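Local coordinates for protein beta-lactamase (Francisella tularensis subsp. tularensis, PDB 3P09) that probably hydrolyses beta-lactam antibiotics to substituted beta-amino acids, as a member of the class A beta-lactamase family, at residues A[165-170]-A[233-238]; A[57-62]-A[175-180]; A[63-68]-A[240-245]; A[214-219]-A[272-277]. One frame throughout, in Å; residues are numbered along the deposited sequence.

How the contacts relate
Contacts 1, 2 and 3 are connected, their centres about 11 to 16 Å apart; contact 4 lies about 14 Å from contact 3, centre to centre. Residues 57-62 run into 63-68 of contact 3, which lead into helix 66-80. Contacts 1 and 3 share the Cys63-Cys233 disulfide; Lys175 NZ of contact 2 bonds to Gln168 O of contact 1. Residues 214-219 bond to strand 239-246 of the five-stranded sheet through Arg215 and Ile216. Along the chain, contact 1 lies within the span of contact 3 and crosses contacts 2 and 4, as contact 3 does. Contact 3 holds Ser64 and Lys67 of the probable active site; contacts 1, 2 and 4 each bring a side chain near it.

Contact 1 of 4, residues A[165-170]-A[233-238]; sequences NYTQPH and CGQYAA
The phenol ring of Tyr236 overlaps the pyrrolidine of Pro169, crossing it at about a right angle. The proline CG and CD pack obliquely against the hydroxyl end, with Pro169 CD 3.5 Å from Tyr236 OH. Closer to the ring's root, Thr167 OG1 passes Tyr236 CD2 at 3.9 Å, the two side chains running in opposite directions.

No hydrogen bond joins the two segments directly; two waters do the bridging. Water 1 accepts from Gln235 NE2 at 2.7 Å and donates to Asn165 O at 2.8 Å, and its third bond is to Thr167 OG1 at 2.7 Å. Gln235 CG is wedged between its own backbone N and carbonyl carbon (chi1 54°), and the extended chain beyond it delivers the amide to this water beside the 165-167 backbone. Water 2, at the Tyr236 ring's edge and in its plane, bonds to Tyr236 OH at 2.7 Å; it donates to Gln168 OE1 at 2.6 Å in one of two modelled conformers, a less certain bridge. Cys233 SG rests 3.4 Å from Asn165 O.

Tyr236 sits in a type I' turn from Gln235 to Ala238. Residues 165-170 follow Glu161, consistent with the omega loop of class A enzymes, and Asn165 ND2 bonds weakly to that glutamate. Polar links are thus carried by water, chiefly the three-bonded water 1, while direct contact is van der Waals packing.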
loop_
_atom_site.group_PDB
_atom_site.type_symbol
_atom_site.label_atom_id
_atom_site.label_comp_id
_atom_site.label_asym_id
_atom_site.label_seq_id
_atom_site.Cartn_x
_atom_site.Cartn_y
_atom_site.Cartn_z
ATOM N N ASN A 165 0.845 -13.103 1.866
ATOM C CA ASN A 165 2.108 -12.754 2.511
ATOM C C ASN A 165 3.276 -13.685 2.191
ATOM O O ASN A 165 4.430 -13.372 2.498
ATOM C CB ASN A 165 1.917 -12.686 4.028
ATOM C CG ASN A 165 1.043 -11.530 4.437
ATOM O OD1 ASN A 165 1.269 -10.403 4.021
ATOM N ND2 ASN A 165 0.026 -11.806 5.228
ATOM N N TYR A 166 2.980 -14.828 1.588
ATOM C CA TYR A 166 4.000 -15.850 1.371
ATOM C C TYR A 166 4.526 -15.801 -0.041
ATOM O O TYR A 166 3.771 -15.905 -1.007
ATOM C CB TYR A 166 3.439 -17.234 1.642
ATOM C CG TYR A 166 2.544 -17.264 2.852
ATOM C CD1 TYR A 166 2.864 -16.540 3.991
ATOM C CD2 TYR A 166 1.368 -18.006 2.848
ATOM C CE1 TYR A 166 2.033 -16.545 5.101
ATOM C CE2 TYR A 166 0.538 -18.033 3.956
ATOM C CZ TYR A 166 0.878 -17.300 5.076
ATOM O OH TYR A 166 0.047 -17.329 6.169
ATOM N N THR A 167 5.831 -15.612 -0.160
ATOM C CA THR A 167 6.438 -15.520 -1.471
ATOM C C THR A 167 7.617 -16.468 -1.520
ATOM O O THR A 167 7.952 -17.125 -0.531
ATOM C CB THR A 167 6.949 -14.078 -1.765
ATOM O OG1 THR A 167 7.861 -13.659 -0.739
ATOM C CG2 THR A 167 5.785 -13.091 -1.821
ATOM N N GLN A 168 8.251 -16.537 -2.680
ATOM C CA GLN A 168 9.516 -17.241 -2.806
ATOM C C GLN A 168 10.481 -16.293 -3.492
ATOM O O GLN A 168 10.064 -15.482 -4.326
ATOM C CB GLN A 168 9.342 -18.527 -3.611
ATOM C CG GLN A 168 8.264 -19.456 -3.061
ATOM C CD GLN A 168 8.633 -20.068 -1.718
ATOM O OE1 GLN A 168 9.787 -20.011 -1.292
ATOM N NE2 GLN A 168 7.649 -20.659 -1.045
ATOM N N PRO A 169 11.769 -16.379 -3.141
ATOM C CA PRO A 169 12.780 -15.433 -3.620
ATOM C C PRO A 169 12.786 -15.232 -5.138
ATOM O O PRO A 169 12.944 -14.105 -5.579
ATOM C CB PRO A 169 14.094 -16.071 -3.158
ATOM C CG PRO A 169 13.717 -16.876 -1.957
ATOM C CD PRO A 169 12.346 -17.407 -2.252
ATOM N N HIS A 170 12.601 -16.288 -5.927
ATOM C CA HIS A 170 12.754 -16.154 -7.377
ATOM C C HIS A 170 11.443 -16.126 -8.146
ATOM O O HIS A 170 11.440 -16.148 -9.369
ATOM C CB HIS A 170 13.666 -17.246 -7.906
ATOM C CG HIS A 170 15.046 -17.173 -7.343
ATOM N ND1 HIS A 170 15.719 -15.979 -7.190
ATOM C CD2 HIS A 170 15.868 -18.134 -6.861
ATOM C CE1 HIS A 170 16.904 -16.211 -6.654
ATOM N NE2 HIS A 170 17.019 -17.511 -6.443
ATOM N N CYS A 233 5.059 -8.477 5.625
ATOM C CA CYS A 233 4.764 -9.898 5.385
ATOM C C CYS A 233 4.960 -10.798 6.604
ATOM O O CYS A 233 4.237 -11.794 6.776
ATOM C CB CYS A 233 5.571 -10.458 4.193
ATOM S SG CYS A 233 4.880 -9.983 2.587
ATOM N N GLY A 234 5.959 -10.471 7.418
ATOM C CA GLY A 234 6.366 -11.334 8.511
ATOM C C GLY A 234 7.341 -12.401 8.052
ATOM O O GLY A 234 7.622 -13.358 8.779
ATOM N N GLN A 235 7.850 -12.249 6.834
ATOM C CA GLN A 235 8.952 -13.076 6.370
ATOM C C GLN A 235 9.793 -12.285 5.376
ATOM O O GLN A 235 9.337 -11.272 4.852
ATOM C CB GLN A 235 8.440 -14.368 5.741
ATOM C CG GLN A 235 7.422 -14.167 4.643
ATOM C CD GLN A 235 7.275 -15.393 3.755
ATOM O OE1 GLN A 235 7.259 -16.529 4.235
ATOM N NE2 GLN A 235 7.176 -15.163 2.446
ATOM N N TYR A 236 11.014 -12.758 5.135
ATOM C CA TYR A 236 11.975 -12.088 4.254
ATOM C C TYR A 236 12.122 -10.606 4.589
ATOM O O TYR A 236 12.317 -9.771 3.695
ATOM C CB TYR A 236 11.605 -12.281 2.779
ATOM C CG TYR A 236 11.664 -13.723 2.342
ATOM C CD1 TYR A 236 12.882 -14.394 2.243
ATOM C CD2 TYR A 236 10.501 -14.421 2.034
ATOM C CE1 TYR A 236 12.938 -15.724 1.847
ATOM C CE2 TYR A 236 10.548 -15.749 1.638
ATOM C CZ TYR A 236 11.762 -16.395 1.546
ATOM O OH TYR A 236 11.797 -17.713 1.146
ATOM N N ALA A 237 12.030 -10.298 5.880
ATOM C CA ALA A 237 12.132 -8.927 6.381
ATOM C C ALA A 237 11.262 -7.942 5.595
ATOM O O ALA A 237 11.518 -6.741 5.618
ATOM C CB ALA A 237 13.594 -8.471 6.368
ATOM N N ALA A 238 10.230 -8.438 4.912
ATOM C CA ALA A 238 9.484 -7.588 3.975
ATOM C C ALA A 238 8.744 -6.488 4.710
ATOM O O ALA A 238 7.851 -6.751 5.523
ATOM C CB ALA A 238 8.513 -8.417 3.115
HETATM O O HOH W 1 6.957 -12.624 1.576
HETATM O O HOH W 2 9.640 -19.252 1.210
#

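Contact 2 of 4, residues A[57-62]-A[175-180]; sequences SYHFPI and KTTPKA
Lys175 lies along the backbone of residues 59-61, its CB 3.1 Å from Phe60 O. The chain is extended beyond CG, carrying NZ past Pro61 to water 3, which accepts from Lys175 NZ at 2.9 Å and donates to His59 O. The ammonium also bonds to Gln168 O, outside this pair of segments. Next along, Thr176 makes the backbone pairing: Phe60 N bonds to Thr176 O at 2.8 Å, almost straight at 171°, and Thr176 N returns a bond to Phe60 O at 2.9 Å. Phe60 and Thr176 are thus an antiparallel hydrogen-bonded pair, and Pro61 with Lys175 a non-hydrogen-bonded one, in a small two-stranded sheet distinct from the five-stranded sheet. Thr176 CG2 packs crosswise on Ile62 CG1 at 3.8 Å, while Thr176 OG1 is hydrogen-bonded to Thr155 OG1.

The pairing ends at Thr177, the N-cap of helix 178-190. Its OG1 accepts from Ala180 N at 3.0 Å; chi1 of 60° leaves CG2 anti to the carbonyl carbon and over the imidazole of His59. Thr177 CG2 stands 3.6 Å from the His59 ring centroid, only 10° off the normal, a CH-pi contact over the centre of the face. Pro178 CG meets Phe60 CE1 at 3.7 Å.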
loop_
_atom_site.group_PDB
_atom_site.type_symbol
_atom_site.label_atom_id
_atom_site.label_comp_id
_atom_site.label_asym_id
_atom_site.label_seq_id
_atom_site.Cartn_x
_atom_site.Cartn_y
_atom_site.Cartn_z
ATOM N N SER A 57 12.601 -1.429 -10.529
ATOM C CA SER A 57 12.017 -2.539 -11.281
ATOM C C SER A 57 12.311 -3.891 -10.648
ATOM O O SER A 57 12.078 -4.926 -11.255
ATOM C CB SER A 57 12.533 -2.537 -12.720
ATOM O OG SER A 57 11.925 -1.511 -13.473
ATOM N N TYR A 58 12.856 -3.876 -9.440
ATOM C CA TYR A 58 13.056 -5.097 -8.668
ATOM C C TYR A 58 11.706 -5.501 -8.061
ATOM O O TYR A 58 10.915 -4.633 -7.685
ATOM C CB TYR A 58 14.054 -4.833 -7.549
ATOM C CG TYR A 58 14.596 -6.076 -6.871
ATOM C CD1 TYR A 58 14.006 -6.577 -5.713
ATOM C CD2 TYR A 58 15.715 -6.736 -7.381
ATOM C CE1 TYR A 58 14.519 -7.702 -5.084
ATOM C CE2 TYR A 58 16.227 -7.864 -6.765
ATOM C CZ TYR A 58 15.625 -8.341 -5.620
ATOM O OH TYR A 58 16.132 -9.458 -5.001
ATOM N N HIS A 59 11.445 -6.802 -7.966
ATOM C CA HIS A 59 10.174 -7.275 -7.415
ATOM C C HIS A 59 10.298 -7.606 -5.926
ATOM O O HIS A 59 11.215 -8.321 -5.507
ATOM C CB HIS A 59 9.657 -8.500 -8.188
ATOM C CG HIS A 59 9.145 -8.185 -9.560
ATOM N ND1 HIS A 59 7.806 -8.223 -9.880
ATOM C CD2 HIS A 59 9.794 -7.850 -10.700
ATOM C CE1 HIS A 59 7.650 -7.916 -11.154
ATOM N NE2 HIS A 59 8.841 -7.682 -11.675
ATOM N N PHE A 60 9.353 -7.075 -5.149
ATOM C CA PHE A 60 9.306 -7.186 -3.701
ATOM C C PHE A 60 7.955 -7.782 -3.285
ATOM O O PHE A 60 6.932 -7.497 -3.892
ATOM C CB PHE A 60 9.364 -5.782 -3.070
ATOM C CG PHE A 60 10.683 -5.062 -3.256
ATOM C CD1 PHE A 60 10.976 -4.412 -4.449
ATOM C CD2 PHE A 60 11.609 -5.017 -2.221
ATOM C CE1 PHE A 60 12.173 -3.739 -4.619
ATOM C CE2 PHE A 60 12.822 -4.349 -2.375
ATOM C CZ PHE A 60 13.109 -3.709 -3.576
ATOM N N PRO A 61 7.938 -8.567 -2.203
ATOM C CA PRO A 61 6.640 -8.973 -1.633
ATOM C C PRO A 61 5.730 -7.748 -1.452
ATOM O O PRO A 61 6.176 -6.741 -0.901
ATOM C CB PRO A 61 7.024 -9.533 -0.257
ATOM C CG PRO A 61 8.443 -10.042 -0.456
ATOM C CD PRO A 61 9.087 -9.046 -1.416
ATOM N N ILE A 62 4.485 -7.822 -1.909
ATOM C CA ILE A 62 3.579 -6.683 -1.772
ATOM C C ILE A 62 2.955 -6.648 -0.370
ATOM O O ILE A 62 2.710 -5.582 0.180
ATOM C CB ILE A 62 2.491 -6.669 -2.884
ATOM C CG1 ILE A 62 1.748 -5.319 -2.891
ATOM C CG2 ILE A 62 1.522 -7.847 -2.739
ATOM C CD1 ILE A 62 0.720 -5.187 -4.037
ATOM N N LYS A 175 4.085 -10.318 -5.658
ATOM C CA LYS A 175 5.079 -9.249 -5.588
ATOM C C LYS A 175 4.701 -8.074 -6.487
ATOM O O LYS A 175 3.838 -8.194 -7.358
ATOM C CB LYS A 175 6.456 -9.772 -5.987
ATOM C CG LYS A 175 7.015 -10.787 -4.998
ATOM C CD LYS A 175 8.468 -11.086 -5.250
ATOM C CE LYS A 175 8.969 -12.196 -4.313
ATOM N NZ LYS A 175 10.305 -12.743 -4.738
ATOM N N THR A 176 5.342 -6.936 -6.255
ATOM C CA THR A 176 5.161 -5.776 -7.129
ATOM C C THR A 176 6.523 -5.090 -7.245
ATOM O O THR A 176 7.486 -5.538 -6.618
ATOM C CB THR A 176 4.095 -4.816 -6.537
ATOM O OG1 THR A 176 3.877 -3.713 -7.432
ATOM C CG2 THR A 176 4.547 -4.284 -5.180
ATOM N N THR A 177 6.613 -4.010 -8.026
ATOM C CA THR A 177 7.850 -3.225 -8.110
ATOM C C THR A 177 7.594 -1.838 -7.528
ATOM O O THR A 177 6.446 -1.377 -7.504
ATOM C CB THR A 177 8.310 -3.013 -9.583
ATOM O OG1 THR A 177 7.284 -2.309 -10.303
ATOM C CG2 THR A 177 8.612 -4.358 -10.281
ATOM N N PRO A 178 8.656 -1.161 -7.059
ATOM C CA PRO A 178 8.439 0.203 -6.564
ATOM C C PRO A 178 7.782 1.095 -7.627
ATOM O O PRO A 178 6.899 1.883 -7.318
ATOM C CB PRO A 178 9.852 0.684 -6.232
ATOM C CG PRO A 178 10.623 -0.591 -5.891
ATOM C CD PRO A 178 10.048 -1.618 -6.861
ATOM N N LYS A 179 8.183 0.947 -8.879
ATOM C CA LYS A 179 7.629 1.789 -9.935
ATOM C C LYS A 179 6.133 1.536 -10.111
ATOM O O LYS A 179 5.327 2.467 -10.121
ATOM C CB LYS A 179 8.394 1.547 -11.252
ATOM C CG LYS A 179 8.036 2.488 -12.388
ATOM C CD LYS A 179 8.895 2.194 -13.618
ATOM C CE LYS A 179 8.501 3.092 -14.787
ATOM N NZ LYS A 179 9.303 2.829 -16.018
ATOM N N ALA A 180 5.753 0.266 -10.223
ATOM C CA ALA A 180 4.373 -0.075 -10.522
ATOM C C ALA A 180 3.437 0.357 -9.401
ATOM O O ALA A 180 2.380 0.954 -9.647
ATOM C CB ALA A 180 4.227 -1.587 -10.804
HETATM O O HOH W 3 11.927 -10.553 -3.780
#

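Contact 3 of 4, residues A[63-68]-A[240-245]; sequences CSVFKF and NDVAII
The Phe68 ring is met obliquely by Val242 CG1, which comes to 4.2 Å from Phe68 CE2. The second flat group is the amide of Asn240: ahead of the helix, Asn240 ND2 lies 4.1 Å from Cys63 SG, a van der Waals contact.

Here the turn leading into helix 66-80, together with the helix's own Phe68, packs on strand 239-246 of the five-stranded sheet, as in the class A beta-lactamase fold. Residues Ser64 and Lys67 fit the SxxK pattern of that family, in which the serine is the nucleophile; the same role is probable here. Lys67 NZ donates to Ser64 OG at 3.1 Å and also to Ser125 O. Just before the serine, the sulfur of Cys63 is tied to Cys233, a disulfide known at this place in class A carbapenemases such as KPC.

The packing itself is apolar. Val65 and Val242 cross at about a right angle, and the two methyls of Val65 divide the work: CG1, anti to the backbone N (chi1 175°), meets Val242 CG2 at 3.9 Å, while CG2, beside that N, turns to Asn240. Asn240 ND2 is spent on Pro61 O, with a weaker bond to Ile62 O, and OD1 bonds weakly to Tyr259 N, so the buried amide is held from both ends. Its aliphatic part does the touching: Asn240 CB lies 3.7 Å from Val65 CG2.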
loop_
_atom_site.group_PDB
_atom_site.type_symbol
_atom_site.label_atom_id
_atom_site.label_comp_id
_atom_site.label_asym_id
_atom_site.label_seq_id
_atom_site.Cartn_x
_atom_site.Cartn_y
_atom_site.Cartn_z
ATOM N N CYS A 63 2.723 -7.816 0.218
ATOM C CA CYS A 63 2.147 -7.874 1.559
ATOM C C CYS A 63 0.830 -7.084 1.586
ATOM O O CYS A 63 0.109 -7.029 0.588
ATOM C CB CYS A 63 3.143 -7.316 2.594
ATOM S SG CYS A 63 4.856 -7.940 2.410
ATOM N N SER A 64 0.538 -6.444 2.713
ATOM C CA SER A 64 -0.721 -5.731 2.896
ATOM C C SER A 64 -0.889 -4.504 2.008
ATOM O O SER A 64 -1.964 -3.924 1.964
ATOM C CB SER A 64 -0.895 -5.318 4.358
ATOM O OG SER A 64 -1.339 -6.419 5.125
ATOM N N VAL A 65 0.155 -4.099 1.300
ATOM C CA VAL A 65 0.003 -2.947 0.408
ATOM C C VAL A 65 -1.099 -3.182 -0.648
ATOM O O VAL A 65 -1.743 -2.242 -1.116
ATOM C CB VAL A 65 1.341 -2.572 -0.257
ATOM C CG1 VAL A 65 1.145 -1.457 -1.287
ATOM C CG2 VAL A 65 2.345 -2.131 0.808
ATOM N N PHE A 66 -1.322 -4.438 -1.020
ATOM C CA PHE A 66 -2.351 -4.740 -2.013
ATOM C C PHE A 66 -3.697 -4.143 -1.585
ATOM O O PHE A 66 -4.567 -3.899 -2.415
ATOM C CB PHE A 66 -2.471 -6.259 -2.248
ATOM C CG PHE A 66 -3.465 -6.952 -1.347
ATOM C CD1 PHE A 66 -3.098 -7.371 -0.074
ATOM C CD2 PHE A 66 -4.761 -7.205 -1.786
ATOM C CE1 PHE A 66 -4.013 -8.013 0.749
ATOM C CE2 PHE A 66 -5.679 -7.834 -0.968
ATOM C CZ PHE A 66 -5.307 -8.238 0.304
ATOM N N LYS A 67 -3.874 -3.901 -0.288
ATOM C CA LYS A 67 -5.183 -3.431 0.175
ATOM C C LYS A 67 -5.605 -2.075 -0.424
ATOM O O LYS A 67 -6.796 -1.799 -0.526
ATOM C CB LYS A 67 -5.264 -3.435 1.714
ATOM C CG LYS A 67 -5.242 -4.861 2.283
ATOM C CD LYS A 67 -4.892 -4.897 3.772
ATOM C CE LYS A 67 -4.814 -6.357 4.249
ATOM N NZ LYS A 67 -4.358 -6.437 5.670
ATOM N N PHE A 68 -4.654 -1.234 -0.830
ATOM C CA PHE A 68 -5.066 0.030 -1.455
ATOM C C PHE A 68 -5.525 -0.163 -2.901
ATOM O O PHE A 68 -6.386 0.571 -3.392
ATOM C CB PHE A 68 -4.026 1.169 -1.291
ATOM C CG PHE A 68 -2.942 1.211 -2.362
ATOM C CD1 PHE A 68 -3.225 1.643 -3.659
ATOM C CD2 PHE A 68 -1.627 0.878 -2.039
ATOM C CE1 PHE A 68 -2.225 1.708 -4.628
ATOM C CE2 PHE A 68 -0.610 0.932 -3.011
ATOM C CZ PHE A 68 -0.917 1.351 -4.303
ATOM N N ASN A 240 7.098 -2.572 3.916
ATOM C CA ASN A 240 6.771 -1.621 2.845
ATOM C C ASN A 240 6.010 -0.415 3.356
ATOM O O ASN A 240 5.312 -0.485 4.368
ATOM C CB ASN A 240 5.898 -2.264 1.745
ATOM C CG ASN A 240 6.512 -3.506 1.123
ATOM O OD1 ASN A 240 7.725 -3.677 1.079
ATOM N ND2 ASN A 240 5.653 -4.370 0.602
ATOM N N ASP A 241 6.131 0.701 2.644
ATOM C CA ASP A 241 5.256 1.834 2.893
ATOM C C ASP A 241 5.084 2.565 1.572
ATOM O O ASP A 241 6.070 2.877 0.918
ATOM C CB ASP A 241 5.841 2.756 3.979
ATOM C CG ASP A 241 4.810 3.743 4.534
ATOM O OD1 ASP A 241 3.596 3.585 4.264
ATOM O OD2 ASP A 241 5.218 4.665 5.259
ATOM N N VAL A 242 3.840 2.797 1.158
ATOM C CA VAL A 242 3.586 3.526 -0.093
ATOM C C VAL A 242 2.665 4.692 0.222
ATOM O O VAL A 242 1.600 4.519 0.840
ATOM C CB VAL A 242 2.970 2.625 -1.183
ATOM C CG1 VAL A 242 2.776 3.400 -2.492
ATOM C CG2 VAL A 242 3.840 1.396 -1.411
ATOM N N ALA A 243 3.070 5.884 -0.204
ATOM C CA ALA A 243 2.500 7.098 0.347
ATOM C C ALA A 243 2.171 8.127 -0.709
ATOM O O ALA A 243 2.759 8.131 -1.794
ATOM C CB ALA A 243 3.458 7.693 1.348
ATOM N N ILE A 244 1.208 8.985 -0.384
ATOM C CA ILE A 244 1.052 10.239 -1.105
ATOM C C ILE A 244 1.437 11.336 -0.138
ATOM O O ILE A 244 1.050 11.307 1.031
ATOM C CB ILE A 244 -0.385 10.500 -1.548
ATOM C CG1 ILE A 244 -0.883 9.402 -2.486
ATOM C CG2 ILE A 244 -0.451 11.856 -2.239
ATOM C CD1 ILE A 244 -0.121 9.304 -3.748
ATOM N N ILE A 245 2.192 12.309 -0.626
ATOM C CA ILE A 245 2.728 13.359 0.228
ATOM C C ILE A 245 2.428 14.696 -0.413
ATOM O O ILE A 245 2.564 14.837 -1.628
ATOM C CB ILE A 245 4.251 13.225 0.361
ATOM C CG1 ILE A 245 4.604 11.840 0.917
ATOM C CG2 ILE A 245 4.814 14.346 1.219
ATOM C CD1 ILE A 245 6.096 11.524 0.907
#

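Contact 4 of 4, residues A[214-219]-A[272-277]; sequences NRIAFS and EIIQQA
Gln275 reaches from helix 271-289 across to residues 214-219. Its CB lies 3.9 Å from Ser219 OG, and CG passes 3.3 Å from Asn214 O. With chi2 near anti (171°), the chain runs straight out and brings CD 3.6 Å above the Phe218 ring plane, displaced toward the rim. Amide and ring planes are 8° apart, a stacked pairing in which OE1 hangs over the ring, 3.6 Å from Phe218 CE1. The other branch, NE2, donates to Asn214 O at 2.9 Å with an N-H...O angle of 161°. That acceptor lies in the glutamine's amide plane, although the donor is tilted from the carbonyl plane of Asn214.

A second bond uses the same residue's backbone: Ser219 OG donates to Gln275 O at 2.7 Å. From the preceding residue, Ile274 CG2 packs on Arg215 CB at 3.9 Å, while the arginine's polar end leaves for a salt bridge with Glu271 and bonds to Thr232 and Asn240 O. The contact joins the C-terminal helix to the loop before strand 225-232, on one side of the five-stranded sheet. The NE2 bond and the stacking on Phe218 together restrict the amide's rotation: the in-plane N-H makes the hydrogen bond while the flat face packs on the phenyl.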
loop_
_atom_site.group_PDB
_atom_site.type_symbol
_atom_site.label_atom_id
_atom_site.label_comp_id
_atom_site.label_asym_id
_atom_site.label_seq_id
_atom_site.Cartn_x
_atom_site.Cartn_y
_atom_site.Cartn_z
ATOM N N ASN A 214 5.740 4.930 11.974
ATOM C CA ASN A 214 7.171 4.703 12.149
ATOM C C ASN A 214 7.873 4.376 10.838
ATOM O O ASN A 214 8.977 3.814 10.825
ATOM C CB ASN A 214 7.424 3.617 13.192
ATOM C CG ASN A 214 7.138 4.095 14.601
ATOM O OD1 ASN A 214 7.818 4.983 15.109
ATOM N ND2 ASN A 214 6.130 3.514 15.238
ATOM N N ARG A 215 7.227 4.730 9.733
ATOM C CA ARG A 215 7.818 4.496 8.424
ATOM C C ARG A 215 8.045 5.818 7.703
ATOM O O ARG A 215 8.761 6.662 8.221
ATOM C CB ARG A 215 7.015 3.452 7.648
ATOM C CG ARG A 215 7.067 2.115 8.407
ATOM C CD ARG A 215 6.311 0.978 7.734
ATOM N NE ARG A 215 6.298 -0.179 8.616
ATOM C CZ ARG A 215 5.925 -1.405 8.268
ATOM N NH1 ARG A 215 5.526 -1.673 7.024
ATOM N NH2 ARG A 215 5.966 -2.374 9.175
ATOM N N ILE A 216 7.455 6.022 6.538
ATOM C CA ILE A 216 7.729 7.268 5.810
ATOM C C ILE A 216 7.404 8.516 6.637
ATOM O O ILE A 216 8.193 9.477 6.684
ATOM C CB ILE A 216 6.956 7.317 4.477
ATOM C CG1 ILE A 216 7.556 6.308 3.486
ATOM C CG2 ILE A 216 6.970 8.719 3.907
ATOM C CD1 ILE A 216 6.724 6.081 2.217
ATOM N N ALA A 217 6.240 8.502 7.281
ATOM C CA ALA A 217 5.774 9.650 8.047
ATOM C C ALA A 217 6.789 10.096 9.092
ATOM O O ALA A 217 6.913 11.289 9.384
ATOM C CB ALA A 217 4.424 9.343 8.712
ATOM N N PHE A 218 7.504 9.126 9.655
ATOM C CA PHE A 218 8.479 9.371 10.708
ATOM C C PHE A 218 9.551 10.385 10.284
ATOM O O PHE A 218 10.164 11.045 11.123
ATOM C CB PHE A 218 9.135 8.034 11.066
ATOM C CG PHE A 218 10.106 8.101 12.212
ATOM C CD1 PHE A 218 11.444 8.384 11.992
ATOM C CD2 PHE A 218 9.686 7.838 13.507
ATOM C CE1 PHE A 218 12.345 8.428 13.050
ATOM C CE2 PHE A 218 10.582 7.883 14.565
ATOM C CZ PHE A 218 11.910 8.175 14.331
ATOM N N SER A 219 9.773 10.510 8.978
ATOM C CA SER A 219 10.881 11.307 8.481
ATOM C C SER A 219 10.455 12.524 7.671
ATOM O O SER A 219 11.307 13.293 7.226
ATOM C CB SER A 219 11.824 10.439 7.643
ATOM O OG SER A 219 12.372 9.394 8.432
ATOM N N GLU A 272 13.401 0.782 10.444
ATOM C CA GLU A 272 14.437 1.808 10.516
ATOM C C GLU A 272 15.010 2.122 9.140
ATOM O O GLU A 272 15.329 3.272 8.840
ATOM C CB GLU A 272 15.563 1.391 11.465
ATOM C CG GLU A 272 15.103 0.515 12.618
ATOM C CD GLU A 272 15.080 1.248 13.944
ATOM O OE1 GLU A 272 16.051 1.981 14.238
ATOM O OE2 GLU A 272 14.089 1.088 14.691
ATOM N N ILE A 273 15.156 1.108 8.297
ATOM C CA ILE A 273 15.684 1.370 6.970
ATOM C C ILE A 273 14.723 2.244 6.154
ATOM O O ILE A 273 15.157 3.123 5.407
ATOM C CB ILE A 273 16.053 0.096 6.213
ATOM C CG1 ILE A 273 16.993 0.436 5.054
ATOM C CG2 ILE A 273 14.799 -0.643 5.708
ATOM C CD1 ILE A 273 17.429 -0.781 4.248
ATOM N N ILE A 274 13.422 2.009 6.311
ATOM C CA ILE A 274 12.432 2.855 5.683
ATOM C C ILE A 274 12.584 4.291 6.207
ATOM O O ILE A 274 12.563 5.253 5.433
ATOM C CB ILE A 274 10.983 2.366 5.956
ATOM C CG1 ILE A 274 10.846 0.873 5.661
ATOM C CG2 ILE A 274 9.982 3.175 5.132
ATOM C CD1 ILE A 274 11.052 0.517 4.224
ATOM N N GLN A 275 12.743 4.440 7.517
ATOM C CA GLN A 275 12.905 5.777 8.085
ATOM C C GLN A 275 14.080 6.502 7.448
ATOM O O GLN A 275 13.991 7.679 7.079
ATOM C CB GLN A 275 13.113 5.704 9.594
ATOM C CG GLN A 275 11.944 5.098 10.324
ATOM C CD GLN A 275 12.268 4.837 11.769
ATOM O OE1 GLN A 275 13.397 5.058 12.205
ATOM N NE2 GLN A 275 11.284 4.363 12.524
ATOM N N GLN A 276 15.187 5.795 7.311
ATOM C CA GLN A 276 16.404 6.427 6.839
ATOM C C GLN A 276 16.316 6.755 5.347
ATOM O O GLN A 276 16.736 7.833 4.918
ATOM C CB GLN A 276 17.615 5.556 7.182
ATOM C CG GLN A 276 17.898 5.520 8.687
ATOM C CD GLN A 276 18.794 4.364 9.086
ATOM O OE1 GLN A 276 19.824 4.113 8.459
ATOM N NE2 GLN A 276 18.398 3.644 10.129
ATOM N N ALA A 277 15.750 5.837 4.570
ATOM C CA ALA A 277 15.526 6.083 3.152
ATOM C C ALA A 277 14.606 7.279 2.966
ATOM O O ALA A 277 14.862 8.139 2.122
ATOM C CB ALA A 277 14.946 4.856 2.473
#